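Local structure of type II 3-hydroxyacyl-CoA dehydrogenase (Thermus thermophilus, 1UAY) at residues Asn107-Ala112 / Ile130-Ser135. The protein probably catalyses the NAD-dependent oxidation of 3-hydroxyacyl-CoA to 3-ketoacyl-CoA in fatty acid beta-oxidation, as a member of the short-chain dehydrogenase family. Sequence-based numbering, arbitrary orientation.
Sequences NVLRLA and IVNTAS
Leu109 and Ile130 meet where helix 91-116 lies against strand 128-133, their side chains crossing at about a right angle. The Leu109 side chain leaves the helix at CB without aiming at the strand, and CG, anti to the backbone N (chi1 -176°), comes to 4.1 Å from Ile130 CD1. One branch goes further, CD1 reaching 3.7 Å from Asn132 ND2, a van der Waals contact of a methyl with the amide nitrogen. From the strand, Ile130 points at the helix with its chain extended beyond CG1 (chi2 178°), which carries CD1 to 3.9 Å from Leu109 O on the helix backbone. On another side of the helix, Arg110 grips Asn107 OD1 side-on through NE and NH2, each 2.9 Å away, with the oxygen close to the guanidinium plane. Leu111 CD2 sits over one face of that guanidinium, and NH2 also makes a salt bridge to Glu51. In the Rossmann-type sheet, strand 128-133 runs parallel between strands 67-72 and 171-178; Val108 and Ala112 pack on Val70, while Asn132 also touches Val155 of helix 146-166, which places both helices on the same face, and Ile82 of the second subunit packs on Leu109.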
loop_
_atom_site.group_PDB
_atom_site.type_symbol
_atom_site.label_atom_id
_atom_site.label_comp_id
_atom_site.label_asym_id
_atom_site.label_seq_id
_atom_site.Cartn_x
_atom_site.Cartn_y
_atom_site.Cartn_z
ATOM N N ASN A 107 1.817 19.964 14.201
ATOM C CA ASN A 107 2.160 20.968 15.199
ATOM C C ASN A 107 2.700 20.286 16.455
ATOM O O ASN A 107 3.728 20.689 17.001
ATOM C CB ASN A 107 0.914 21.809 15.515
ATOM C CG ASN A 107 1.249 23.141 16.151
ATOM O OD1 ASN A 107 2.304 23.721 15.891
ATOM N ND2 ASN A 107 0.338 23.646 16.974
ATOM N N VAL A 108 2.020 19.240 16.906
ATOM C CA VAL A 108 2.457 18.514 18.090
ATOM C C VAL A 108 3.802 17.833 17.832
ATOM O O VAL A 108 4.702 17.865 18.674
ATOM C CB VAL A 108 1.401 17.461 18.495
ATOM C CG1 VAL A 108 1.951 16.536 19.576
ATOM C CG2 VAL A 108 0.144 18.169 18.989
ATOM N N LEU A 109 3.948 17.236 16.656
ATOM C CA LEU A 109 5.184 16.545 16.322
ATOM C C LEU A 109 6.404 17.461 16.294
ATOM O O LEU A 109 7.429 17.158 16.912
ATOM C CB LEU A 109 5.031 15.828 14.979
ATOM C CG LEU A 109 6.212 14.962 14.530
ATOM C CD1 LEU A 109 5.693 13.755 13.765
ATOM C CD2 LEU A 109 7.168 15.784 13.688
ATOM N N ARG A 110 6.304 18.586 15.590
ATOM C CA ARG A 110 7.439 19.503 15.488
ATOM C C ARG A 110 7.821 20.132 16.828
ATOM O O ARG A 110 9.007 20.270 17.138
ATOM C CB ARG A 110 7.141 20.611 14.464
ATOM C CG ARG A 110 6.190 21.680 14.971
ATOM C CD ARG A 110 5.724 22.661 13.895
ATOM N NE ARG A 110 4.867 23.672 14.512
ATOM C CZ ARG A 110 5.250 24.907 14.822
ATOM N NH1 ARG A 110 6.481 25.322 14.556
ATOM N NH2 ARG A 110 4.410 25.713 15.456
ATOM N N LEU A 111 6.821 20.500 17.624
ATOM C CA LEU A 111 7.072 21.137 18.911
ATOM C C LEU A 111 7.593 20.163 19.959
ATOM O O LEU A 111 8.515 20.489 20.713
ATOM C CB LEU A 111 5.799 21.837 19.401
ATOM C CG LEU A 111 5.368 23.009 18.510
ATOM C CD1 LEU A 111 4.039 23.560 18.987
ATOM C CD2 LEU A 111 6.437 24.098 18.528
ATOM N N ALA A 112 7.022 18.966 20.008
ATOM C CA ALA A 112 7.483 17.974 20.969
ATOM C C ALA A 112 8.895 17.525 20.593
ATOM O O ALA A 112 9.777 17.443 21.446
ATOM C CB ALA A 112 6.534 16.776 20.994
ATOM N N ILE A 130 7.162 9.367 19.233
ATOM C CA ILE A 130 5.958 10.109 18.889
ATOM C C ILE A 130 5.021 9.180 18.126
ATOM O O ILE A 130 5.375 8.646 17.075
ATOM C CB ILE A 130 6.306 11.346 18.034
ATOM C CG1 ILE A 130 7.261 12.251 18.823
ATOM C CG2 ILE A 130 5.032 12.102 17.650
ATOM C CD1 ILE A 130 7.729 13.482 18.073
ATOM N N VAL A 131 3.832 8.969 18.680
ATOM C CA VAL A 131 2.841 8.094 18.070
ATOM C C VAL A 131 1.654 8.917 17.602
ATOM O O VAL A 131 0.980 9.567 18.408
ATOM C CB VAL A 131 2.338 7.036 19.074
ATOM C CG1 VAL A 131 1.370 6.076 18.390
ATOM C CG2 VAL A 131 3.520 6.281 19.661
ATOM N N ASN A 132 1.413 8.903 16.296
ATOM C CA ASN A 132 0.296 9.643 15.730
ATOM C C ASN A 132 -0.864 8.701 15.462
ATOM O O ASN A 132 -0.692 7.481 15.414
ATOM C CB ASN A 132 0.716 10.346 14.438
ATOM C CG ASN A 132 1.803 11.379 14.668
ATOM O OD1 ASN A 132 1.872 11.993 15.731
ATOM N ND2 ASN A 132 2.640 11.594 13.664
ATOM N N THR A 133 -2.048 9.275 15.291
ATOM C CA THR A 133 -3.240 8.487 15.045
ATOM C C THR A 133 -3.892 8.885 13.734
ATOM O O THR A 133 -4.324 10.025 13.557
ATOM C CB THR A 133 -4.263 8.672 16.186
ATOM O OG1 THR A 133 -3.617 8.450 17.445
ATOM C CG2 THR A 133 -5.411 7.685 16.039
ATOM N N ALA A 134 -3.941 7.944 12.800
ATOM C CA ALA A 134 -4.577 8.198 11.520
ATOM C C ALA A 134 -5.934 7.499 11.573
ATOM O O ALA A 134 -6.689 7.681 12.531
ATOM C CB ALA A 134 -3.719 7.649 10.381
ATOM N N SER A 135 -6.231 6.694 10.563
ATOM C CA SER A 135 -7.493 5.960 10.482
ATOM C C SER A 135 -7.443 5.113 9.231
ATOM O O SER A 135 -6.725 5.439 8.288
ATOM C CB SER A 135 -8.680 6.925 10.375
ATOM O OG SER A 135 -9.881 6.238 10.032
#